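Local coordinates for protein glucose-1-phosphate uridylyltransferase (Sphingomonas elodea, PDB 2UX8) that probably catalyses the formation of UDP-glucose and diphosphate from UTP and alpha-D-glucose 1-phosphate, as a tetrameric GT-A-type nucleotidyltransferase, at residues L40-D44 against R45-Q49; M117-G120 against H121-C125; W124-R127 against D128-D132; L210-I213 against G214-L218. All coordinates share one frame; numbering follows the deposited sequence.

Contact 1 of 4, residues L40-D44 against R45-Q49; sequences LPVVD and RPLIQ
Arg45 folds back on Val42: its carbonyl O receives the Val42 N-H at 2.9 Å, with 160° at the hydrogen. The same Arg45 O also meets Pro41 CA, 3.3 Å away, in a CA-H...O contact. The arginine side chain runs beside that of Asp44, its CG 3.4 Å from Asp44 OD1, but their charged ends go elsewhere. Arg45 bends at chi3 (90°), lays one guanidinium face against Gln49 CG and pairs with Asp53, while Asp44 pairs with Arg281.

Pro46 next bridges to Pro41, their CA atoms 4.1 Å apart, as a non-hydrogen-bonded antiparallel pair; it is also the N-cap of helix 47-57. Leu47 N closes the other side of the bridge by donating to Leu40 O at 3.1 Å. Its side chain leaves with CG anti to the carbonyl carbon (chi1 -68°), which brings CD2 to 3.9 Å from Val42 CG2, the two side chains crossing at about a right angle.

Pro41 of a second subunit packs on Pro41, so the loop also belongs to an interface. Chemically, the bridge asks no N-H of its two prolines: their neighbours supply both bonds, and a short loop, closed by a single bridge, is thereby fastened to the helix start.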
loop_
_atom_site.group_PDB
_atom_site.type_symbol
_atom_site.label_atom_id
_atom_site.label_comp_id
_atom_site.label_asym_id
_atom_site.label_seq_id
_atom_site.Cartn_x
_atom_site.Cartn_y
_atom_site.Cartn_z
ATOM N N LEU C 40 1.762 1.087 -17.252
ATOM C CA LEU C 40 2.379 0.250 -18.275
ATOM C C LEU C 40 3.413 1.113 -18.973
ATOM O O LEU C 40 3.175 2.289 -19.258
ATOM C CB LEU C 40 1.352 -0.275 -19.280
ATOM C CG LEU C 40 0.342 -1.288 -18.729
ATOM C CD1 LEU C 40 -0.401 -1.945 -19.876
ATOM C CD2 LEU C 40 1.062 -2.346 -17.924
ATOM N N PRO C 41 4.584 0.543 -19.242
ATOM C CA PRO C 41 5.663 1.289 -19.897
ATOM C C PRO C 41 5.692 1.319 -21.407
ATOM O O PRO C 41 5.404 0.314 -22.058
ATOM C CB PRO C 41 6.914 0.615 -19.357
ATOM C CG PRO C 41 6.471 -0.842 -19.299
ATOM C CD PRO C 41 5.048 -0.772 -18.763
ATOM N N VAL C 42 6.026 2.478 -21.966
ATOM C CA VAL C 42 6.176 2.507 -23.390
ATOM C C VAL C 42 7.614 2.137 -23.711
ATOM O O VAL C 42 7.839 1.683 -24.740
ATOM C CB VAL C 42 5.795 3.825 -24.067
ATOM C CG1 VAL C 42 6.335 3.839 -25.489
ATOM C CG2 VAL C 42 4.280 3.927 -24.150
ATOM N N VAL C 43 8.626 2.316 -22.913
ATOM C CA VAL C 43 9.903 1.754 -23.356
ATOM C C VAL C 43 10.547 1.667 -22.015
ATOM O O VAL C 43 10.935 0.615 -21.534
ATOM C CB VAL C 43 10.727 2.697 -24.272
ATOM C CG1 VAL C 43 12.155 2.225 -24.313
ATOM C CG2 VAL C 43 10.177 2.690 -25.693
ATOM N N ASP C 44 10.603 2.817 -21.382
ATOM C CA ASP C 44 11.176 2.883 -20.070
ATOM C C ASP C 44 10.471 3.882 -19.189
ATOM O O ASP C 44 10.936 4.177 -18.095
ATOM C CB ASP C 44 12.671 3.182 -20.144
ATOM C CG ASP C 44 12.986 4.346 -21.031
ATOM O OD1 ASP C 44 12.061 4.851 -21.669
ATOM O OD2 ASP C 44 14.154 4.755 -21.100
ATOM N N ARG C 45 9.352 4.413 -19.669
ATOM C CA ARG C 45 8.566 5.340 -18.875
ATOM C C ARG C 45 7.112 4.906 -18.916
ATOM O O ARG C 45 6.635 4.394 -19.928
ATOM C CB ARG C 45 8.646 6.782 -19.398
ATOM C CG ARG C 45 9.762 7.066 -20.361
ATOM C CD ARG C 45 9.871 8.549 -20.626
ATOM N NE ARG C 45 10.776 9.202 -19.693
ATOM C CZ ARG C 45 10.549 10.391 -19.156
ATOM N NH1 ARG C 45 9.448 11.037 -19.461
ATOM N NH2 ARG C 45 11.417 10.948 -18.331
ATOM N N PRO C 46 6.387 5.099 -17.808
ATOM C CA PRO C 46 4.975 4.721 -17.760
ATOM C C PRO C 46 4.123 5.764 -18.471
ATOM O O PRO C 46 4.484 6.941 -18.506
ATOM C CB PRO C 46 4.686 4.680 -16.266
ATOM C CG PRO C 46 5.611 5.736 -15.714
ATOM C CD PRO C 46 6.880 5.477 -16.472
ATOM N N LEU C 47 2.991 5.334 -19.023
ATOM C CA LEU C 47 2.068 6.226 -19.718
ATOM C C LEU C 47 1.825 7.581 -19.038
ATOM O O LEU C 47 1.869 8.605 -19.711
ATOM C CB LEU C 47 0.737 5.507 -19.939
ATOM C CG LEU C 47 0.806 4.348 -20.935
ATOM C CD1 LEU C 47 -0.437 3.496 -20.831
ATOM C CD2 LEU C 47 0.968 4.904 -22.339
ATOM N N ILE C 48 1.568 7.615 -17.728
ATOM C CA ILE C 48 1.345 8.911 -17.068
ATOM C C ILE C 48 2.569 9.799 -17.109
ATOM O O ILE C 48 2.438 11.026 -17.152
ATOM C CB ILE C 48 1.005 8.813 -15.577
ATOM C CG1 ILE C 48 1.184 7.386 -15.110
ATOM C CG2 ILE C 48 -0.366 9.402 -15.299
ATOM C CD1 ILE C 48 1.881 7.322 -13.789
ATOM N N GLN C 49 3.754 9.188 -17.050
ATOM C CA GLN C 49 4.983 9.964 -17.090
ATOM C C GLN C 49 4.975 10.788 -18.378
ATOM O O GLN C 49 5.159 12.009 -18.336
ATOM C CB GLN C 49 6.203 9.050 -17.041
ATOM C CG GLN C 49 7.510 9.801 -16.948
ATOM C CD GLN C 49 7.565 10.701 -15.745
ATOM O OE1 GLN C 49 7.634 10.232 -14.614
ATOM N NE2 GLN C 49 7.526 12.011 -15.978
#

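Contact 2 of 4, residues M117-G120 against H121-C125; sequences MGLG and HAVWC
Leu119 O and Val123 N form the straightest of three successive i to i+4 bonds, 3.0 Å long with 171° at the hydrogen. Gly118 O takes the Ala122 N-H at 3.0 Å, in the carbonyl plane, and Gly120 O takes that of Trp124 at 2.9 Å. Together they define the first turns of helix 119-125, with Gly118 as N-cap. At the positive phi found there, a beta carbon would press on the carbonyl O of Met117, so a residue lacking one suits the position.

Outside this backbone frame, Met117 reaches over the His121 ring. Its CE lies 3.7 Å from the ring centroid and 24° off the normal, a CH-pi contact, while SD stands over the same face, 4.5 Å from the His121 ring centroid; the methionine is poorly ordered, so both contacts are loosely defined. His121 meets it by holding CG anti to its backbone N (chi1 172°). With the imidazole cut back to an alanine, the Met117 thioether would probably lose its aromatic platform.

On another side of the helix, Leu119 CD1 packs 4.3 Å from Val123 CG2. Main-chain bonding thus fixes the helix start, whereas the side chains contribute dispersion: a soft sulfur-aromatic cover and, through Leu119, an apolar contact to the sugar phosphate.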
loop_
_atom_site.group_PDB
_atom_site.type_symbol
_atom_site.label_atom_id
_atom_site.label_comp_id
_atom_site.label_asym_id
_atom_site.label_seq_id
_atom_site.Cartn_x
_atom_site.Cartn_y
_atom_site.Cartn_z
ATOM N N MET C 117 -17.507 6.049 -12.197
ATOM C CA MET C 117 -18.643 6.550 -12.965
ATOM C C MET C 117 -18.328 7.270 -14.274
ATOM O O MET C 117 -19.139 8.066 -14.755
ATOM C CB MET C 117 -19.498 7.474 -12.098
ATOM C CG MET C 117 -20.237 6.770 -10.987
ATOM S SD MET C 117 -21.543 7.812 -10.330
ATOM C CE MET C 117 -20.762 8.501 -8.870
ATOM N N GLY C 118 -17.160 7.017 -14.849
ATOM C CA GLY C 118 -16.843 7.662 -16.109
ATOM C C GLY C 118 -16.066 8.966 -16.074
ATOM O O GLY C 118 -15.825 9.560 -15.018
ATOM N N LEU C 119 -15.700 9.418 -17.269
ATOM C CA LEU C 119 -14.904 10.624 -17.473
ATOM C C LEU C 119 -15.453 11.915 -16.906
ATOM O O LEU C 119 -14.719 12.672 -16.273
ATOM C CB LEU C 119 -14.640 10.809 -18.963
ATOM C CG LEU C 119 -13.753 11.981 -19.392
ATOM C CD1 LEU C 119 -12.386 11.863 -18.748
ATOM C CD2 LEU C 119 -13.622 11.987 -20.912
ATOM N N GLY C 120 -16.730 12.180 -17.146
ATOM C CA GLY C 120 -17.316 13.402 -16.637
ATOM C C GLY C 120 -17.239 13.455 -15.128
ATOM O O GLY C 120 -16.804 14.453 -14.549
ATOM N N HIS C 121 -17.660 12.371 -14.488
ATOM C CA HIS C 121 -17.645 12.298 -13.039
ATOM C C HIS C 121 -16.233 12.508 -12.522
ATOM O O HIS C 121 -16.026 13.197 -11.524
ATOM C CB HIS C 121 -18.161 10.936 -12.577
ATOM C CG HIS C 121 -18.003 10.696 -11.107
ATOM N ND1 HIS C 121 -18.796 11.310 -10.162
ATOM C CD2 HIS C 121 -17.131 9.923 -10.423
ATOM C CE1 HIS C 121 -18.421 10.923 -8.957
ATOM N NE2 HIS C 121 -17.412 10.081 -9.087
ATOM N N ALA C 122 -15.268 11.908 -13.210
ATOM C CA ALA C 122 -13.864 12.007 -12.834
ATOM C C ALA C 122 -13.398 13.462 -12.842
ATOM O O ALA C 122 -12.827 13.963 -11.873
ATOM C CB ALA C 122 -13.025 11.180 -13.794
ATOM N N VAL C 123 -13.643 14.145 -13.947
ATOM C CA VAL C 123 -13.261 15.537 -14.047
ATOM C C VAL C 123 -13.960 16.329 -12.946
ATOM O O VAL C 123 -13.360 17.188 -12.304
ATOM C CB VAL C 123 -13.633 16.111 -15.442
ATOM C CG1 VAL C 123 -13.480 17.610 -15.461
ATOM C CG2 VAL C 123 -12.738 15.493 -16.499
ATOM N N TRP C 124 -15.235 16.029 -12.735
ATOM C CA TRP C 124 -16.022 16.699 -11.714
ATOM C C TRP C 124 -15.354 16.606 -10.340
ATOM O O TRP C 124 -15.486 17.510 -9.510
ATOM C CB TRP C 124 -17.408 16.073 -11.653
ATOM C CG TRP C 124 -18.247 16.545 -10.497
ATOM C CD1 TRP C 124 -18.894 17.742 -10.377
ATOM C CD2 TRP C 124 -18.483 15.843 -9.274
ATOM N NE1 TRP C 124 -19.532 17.822 -9.173
ATOM C CE2 TRP C 124 -19.322 16.660 -8.481
ATOM C CE3 TRP C 124 -18.124 14.579 -8.786
ATOM C CZ2 TRP C 124 -19.734 16.279 -7.205
ATOM C CZ3 TRP C 124 -18.546 14.214 -7.519
ATOM C CH2 TRP C 124 -19.363 15.043 -6.764
ATOM N N CYS C 125 -14.637 15.511 -10.104
ATOM C CA CYS C 125 -13.960 15.302 -8.834
ATOM C C CYS C 125 -12.927 16.380 -8.515
ATOM O O CYS C 125 -12.635 16.634 -7.352
ATOM C CB CYS C 125 -13.283 13.929 -8.823
ATOM S SG CYS C 125 -14.392 12.482 -8.712
#

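Contact 3 of 4, residues W124-R127 against D128-D132; sequences WCAR and DIVGD
Arg127 and Asp128, neighbours in sequence, form a salt bridge, NH1 to OD2 at 2.9 Å. The side chains run alongside each other in the same direction, yet the guanidinium and carboxylate planes stand 85° apart, so one nitrogen carries the pairing rather than a flat two-pronged grip. Asp128 is poorly ordered, and its OD1 adds a long, weak ion pair to Arg15 of a third subunit.

The arginine gets there with CG between its backbone N and carbonyl carbon (chi1 53°), then extends as far as NE. This course carries NE over one face of the Trp124 indole, toward the rim, in a cation-pi contact. A leucine in place of Arg127 would probably leave Asp128 without its nearest positive charge and the indole face without its cation.

Behind these side chains lies the junction of helix 119-125 with the short helix 127-130. Arg127 N donates to Trp124 O at 3.1 Å across the join. Ala126 O then accepts twice: from Val130 N at 3.1 Å, almost collinear with the carbonyl, and from Ile129 N at 2.9 Å, which stands 46° out of the carbonyl plane. Ala126 CB rests 4.3 Å from Val130 CG2. Gly131 ends the helix at positive phi, its N bonded to Arg127 O at 3.1 Å, while Lys16 hydrogen-bonds to Ile129 O.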
loop_
_atom_site.group_PDB
_atom_site.type_symbol
_atom_site.label_atom_id
_atom_site.label_comp_id
_atom_site.label_asym_id
_atom_site.label_seq_id
_atom_site.Cartn_x
_atom_site.Cartn_y
_atom_site.Cartn_z
ATOM N N TRP C 124 -15.235 16.029 -12.735
ATOM C CA TRP C 124 -16.022 16.699 -11.714
ATOM C C TRP C 124 -15.354 16.606 -10.340
ATOM O O TRP C 124 -15.486 17.510 -9.510
ATOM C CB TRP C 124 -17.408 16.073 -11.653
ATOM C CG TRP C 124 -18.247 16.545 -10.497
ATOM C CD1 TRP C 124 -18.894 17.742 -10.377
ATOM C CD2 TRP C 124 -18.483 15.843 -9.274
ATOM N NE1 TRP C 124 -19.532 17.822 -9.173
ATOM C CE2 TRP C 124 -19.322 16.660 -8.481
ATOM C CE3 TRP C 124 -18.124 14.579 -8.786
ATOM C CZ2 TRP C 124 -19.734 16.279 -7.205
ATOM C CZ3 TRP C 124 -18.546 14.214 -7.519
ATOM C CH2 TRP C 124 -19.363 15.043 -6.764
ATOM N N CYS C 125 -14.637 15.511 -10.104
ATOM C CA CYS C 125 -13.960 15.302 -8.834
ATOM C C CYS C 125 -12.927 16.380 -8.515
ATOM O O CYS C 125 -12.635 16.634 -7.352
ATOM C CB CYS C 125 -13.283 13.929 -8.823
ATOM S SG CYS C 125 -14.392 12.482 -8.712
ATOM N N ALA C 126 -12.383 17.017 -9.544
ATOM C CA ALA C 126 -11.363 18.044 -9.354
ATOM C C ALA C 126 -11.920 19.463 -9.218
ATOM O O ALA C 126 -11.163 20.424 -9.049
ATOM C CB ALA C 126 -10.369 17.991 -10.512
ATOM N N ARG C 127 -13.242 19.582 -9.276
ATOM C CA ARG C 127 -13.906 20.877 -9.202
ATOM C C ARG C 127 -13.330 21.890 -8.226
ATOM O O ARG C 127 -13.041 23.031 -8.602
ATOM C CB ARG C 127 -15.391 20.679 -8.901
ATOM C CG ARG C 127 -15.668 19.827 -7.694
ATOM C CD ARG C 127 -17.113 19.386 -7.649
ATOM N NE ARG C 127 -17.262 18.161 -6.869
ATOM C CZ ARG C 127 -17.248 18.115 -5.543
ATOM N NH1 ARG C 127 -17.100 19.229 -4.845
ATOM N NH2 ARG C 127 -17.375 16.961 -4.910
ATOM N N ASP C 128 -13.149 21.483 -6.978
ATOM C CA ASP C 128 -12.660 22.411 -5.976
ATOM C C ASP C 128 -11.180 22.749 -6.049
ATOM O O ASP C 128 -10.748 23.766 -5.509
ATOM C CB ASP C 128 -13.036 21.902 -4.577
ATOM C CG ASP C 128 -14.545 21.952 -4.323
ATOM O OD1 ASP C 128 -15.182 22.936 -4.756
ATOM O OD2 ASP C 128 -15.093 21.028 -3.685
ATOM N N ILE C 129 -10.400 21.911 -6.722
ATOM C CA ILE C 129 -8.973 22.175 -6.836
ATOM C C ILE C 129 -8.709 23.114 -8.012
ATOM O O ILE C 129 -7.742 23.868 -8.013
ATOM C CB ILE C 129 -8.192 20.867 -7.015
ATOM C CG1 ILE C 129 -8.702 19.850 -5.991
ATOM C CG2 ILE C 129 -6.697 21.119 -6.878
ATOM C CD1 ILE C 129 -7.657 18.965 -5.392
ATOM N N VAL C 130 -9.594 23.077 -9.000
ATOM C CA VAL C 130 -9.455 23.913 -10.173
ATOM C C VAL C 130 -10.009 25.307 -9.910
ATOM O O VAL C 130 -9.317 26.298 -10.143
ATOM C CB VAL C 130 -10.147 23.270 -11.353
ATOM C CG1 VAL C 130 -10.211 24.256 -12.509
ATOM C CG2 VAL C 130 -9.373 22.003 -11.750
ATOM N N GLY C 131 -11.248 25.384 -9.433
ATOM C CA GLY C 131 -11.825 26.673 -9.083
ATOM C C GLY C 131 -12.376 27.462 -10.242
ATOM O O GLY C 131 -13.137 26.922 -11.041
ATOM N N ASP C 132 -12.045 28.746 -10.315
ATOM C CA ASP C 132 -12.498 29.544 -11.442
ATOM C C ASP C 132 -11.281 29.708 -12.338
ATOM O O ASP C 132 -10.772 30.809 -12.515
ATOM C CB ASP C 132 -12.980 30.932 -11.023
ATOM C CG ASP C 132 -14.014 31.503 -11.989
ATOM O OD1 ASP C 132 -14.017 32.731 -12.188
ATOM O OD2 ASP C 132 -14.833 30.733 -12.540
#

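Contact 4 of 4, residues L210-I213 against G214-L218; sequences LSVI and GRYIL. With G1P (1-O-phosphono-alpha-D-glucopyranose), chain K.
Ile213 and Arg215 are joined by an inverse gamma turn centred on Gly214, in which Arg215 N donates to Ile213 O over 2.6 Å. As expected of so small a ring, the geometry is bent: the C=O...N angle is only 102°, and the donor is tilted from the carbonyl plane. The turn swings the chain through a corner, since the N-to-C directions of strands 210-213 and 215-218 lie 78° apart.

Across the corner, Val212 and Tyr216 meet with their side chains at about a right angle. Val212 CG1, placed anti to its backbone N (chi1 -176°), touches Tyr216 CE2 at 3.9 Å and lies equally far from the hydroxyl oxygen. On the opposite ring edge, CE1 of Tyr216 is 3.9 Å from Ile213 O.

The ligand lies to one side of the corner, beside Val212, Gly214 and the Tyr216 hydroxyl. Glucose 1-phosphate donates its O4 hydroxyl to Val212 O at 2.6 Å, its C2 packs 3.7 Å from Tyr216 OH, and its C6 comes within 3.9 Å of Gly214 N. That amide is hydrogen-bonded to the Asp142 carboxylate, while Arg215 pairs with Glu54 and makes a weak bond from NH1 to Gly214 O. With Glu199 and Gly180 supplying further hydrogen bonds to the ligand, this corner forms one wall of the sugar-phosphate pocket of the GT-A nucleotidyltransferase fold.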
loop_
_atom_site.group_PDB
_atom_site.type_symbol
_atom_site.label_atom_id
_atom_site.label_comp_id
_atom_site.label_asym_id
_atom_site.label_seq_id
_atom_site.Cartn_x
_atom_site.Cartn_y
_atom_site.Cartn_z
ATOM N N LEU C 210 -14.257 13.405 -37.894
ATOM C CA LEU C 210 -13.287 13.861 -36.903
ATOM C C LEU C 210 -13.790 13.680 -35.475
ATOM O O LEU C 210 -14.746 14.317 -35.028
ATOM C CB LEU C 210 -12.832 15.306 -37.160
ATOM C CG LEU C 210 -13.657 16.516 -36.756
ATOM C CD1 LEU C 210 -12.770 17.745 -36.821
ATOM C CD2 LEU C 210 -14.862 16.659 -37.666
ATOM N N SER C 211 -13.117 12.772 -34.778
ATOM C CA SER C 211 -13.439 12.413 -33.411
ATOM C C SER C 211 -12.659 13.216 -32.381
ATOM O O SER C 211 -11.726 13.946 -32.713
ATOM C CB SER C 211 -13.158 10.928 -33.214
ATOM O OG SER C 211 -11.840 10.620 -33.641
ATOM N N VAL C 212 -13.056 13.062 -31.124
ATOM C CA VAL C 212 -12.412 13.750 -30.015
ATOM C C VAL C 212 -11.329 12.835 -29.451
ATOM O O VAL C 212 -11.569 11.653 -29.237
ATOM C CB VAL C 212 -13.437 14.076 -28.901
ATOM C CG1 VAL C 212 -12.781 14.884 -27.794
ATOM C CG2 VAL C 212 -14.607 14.848 -29.482
ATOM N N ILE C 213 -10.133 13.372 -29.240
ATOM C CA ILE C 213 -9.040 12.585 -28.688
ATOM C C ILE C 213 -8.801 13.062 -27.258
ATOM O O ILE C 213 -9.133 14.190 -26.922
ATOM C CB ILE C 213 -7.751 12.734 -29.537
ATOM C CG1 ILE C 213 -8.006 12.215 -30.955
ATOM C CG2 ILE C 213 -6.601 11.969 -28.893
ATOM C CD1 ILE C 213 -8.604 10.833 -31.015
ATOM N N GLY C 214 -8.228 12.199 -26.428
ATOM C CA GLY C 214 -7.993 12.519 -25.027
ATOM C C GLY C 214 -7.093 13.668 -24.606
ATOM O O GLY C 214 -6.245 13.513 -23.724
ATOM N N ARG C 215 -7.278 14.827 -25.220
ATOM C CA ARG C 215 -6.503 16.025 -24.893
ATOM C C ARG C 215 -7.492 17.200 -24.911
ATOM O O ARG C 215 -8.084 17.495 -25.950
ATOM C CB ARG C 215 -5.384 16.226 -25.926
ATOM C CG ARG C 215 -3.953 16.053 -25.392
ATOM C CD ARG C 215 -3.797 14.789 -24.567
ATOM N NE ARG C 215 -2.421 14.319 -24.464
ATOM C CZ ARG C 215 -2.115 13.065 -24.132
ATOM N NH1 ARG C 215 -3.088 12.212 -23.880
ATOM N NH2 ARG C 215 -0.853 12.647 -24.091
ATOM N N TYR C 216 -7.690 17.846 -23.759
ATOM C CA TYR C 216 -8.629 18.963 -23.656
ATOM C C TYR C 216 -8.083 20.175 -22.907
ATOM O O TYR C 216 -7.192 20.072 -22.058
ATOM C CB TYR C 216 -9.909 18.560 -22.909
ATOM C CG TYR C 216 -10.586 17.258 -23.297
ATOM C CD1 TYR C 216 -9.953 16.025 -23.118
ATOM C CD2 TYR C 216 -11.902 17.253 -23.760
ATOM C CE1 TYR C 216 -10.617 14.828 -23.387
ATOM C CE2 TYR C 216 -12.569 16.063 -24.031
ATOM C CZ TYR C 216 -11.925 14.860 -23.841
ATOM O OH TYR C 216 -12.606 13.696 -24.093
ATOM N N ILE C 217 -8.652 21.331 -23.233
ATOM C CA ILE C 217 -8.355 22.590 -22.567
ATOM C C ILE C 217 -9.742 23.179 -22.422
ATOM O O ILE C 217 -10.353 23.576 -23.405
ATOM C CB ILE C 217 -7.516 23.530 -23.407
ATOM C CG1 ILE C 217 -6.082 23.019 -23.464
ATOM C CG2 ILE C 217 -7.569 24.931 -22.809
ATOM C CD1 ILE C 217 -5.101 23.978 -24.107
ATOM N N LEU C 218 -10.247 23.220 -21.200
ATOM C CA LEU C 218 -11.595 23.705 -20.962
ATOM C C LEU C 218 -11.709 24.917 -20.060
ATOM O O LEU C 218 -10.850 25.172 -19.226
ATOM C CB LEU C 218 -12.424 22.572 -20.377
ATOM C CG LEU C 218 -12.433 21.374 -21.306
ATOM C CD1 LEU C 218 -12.843 20.162 -20.529
ATOM C CD2 LEU C 218 -13.366 21.634 -22.500
HETATM C C1 G1P K . -13.761 9.610 -24.113
HETATM C C2 G1P K . -14.739 10.689 -24.621
HETATM C C3 G1P K . -14.922 10.510 -26.138
HETATM C C4 G1P K . -13.560 10.691 -26.799
HETATM C C5 G1P K . -12.604 9.614 -26.236
HETATM C C6 G1P K . -11.217 9.790 -26.874
HETATM O O1 G1P K . -14.341 8.305 -24.343
HETATM O O2 G1P K . -15.992 10.529 -23.958
HETATM O O3 G1P K . -15.818 11.498 -26.629
HETATM O O4 G1P K . -13.700 10.531 -28.210
HETATM O O5 G1P K . -12.474 9.764 -24.793
HETATM O O6 G1P K . -10.306 8.812 -26.366
HETATM P P G1P K . -13.432 7.152 -23.649
HETATM O O1P G1P K . -13.281 7.406 -22.194
HETATM O O2P G1P K . -14.123 5.728 -23.893
HETATM O O3P G1P K . -11.972 7.116 -24.331
#

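How the contacts relate
From the N terminus, contact 1 closes the loop that leads into helix 47-57, where a second subunit also packs. Contact 2 then starts helix 119-125, and contact 3 begins on its last residues, sharing Trp124 and Cys125 before turning into helix 127-130; both reach a third subunit. Contact 4 comes last, at the corner between strands 210-213 and 215-218. All four are local; contacts 2 and 3 overlap end to start, and the others follow in series, with none nested or crossed. Contacts 2 and 4 touch, Leu119 CD2 to Tyr216 OH at 3.8 Å, joining helix to strand beside the sugar phosphate. Contact 1 stays apart, its nearest atoms about 7 Å from contact 4.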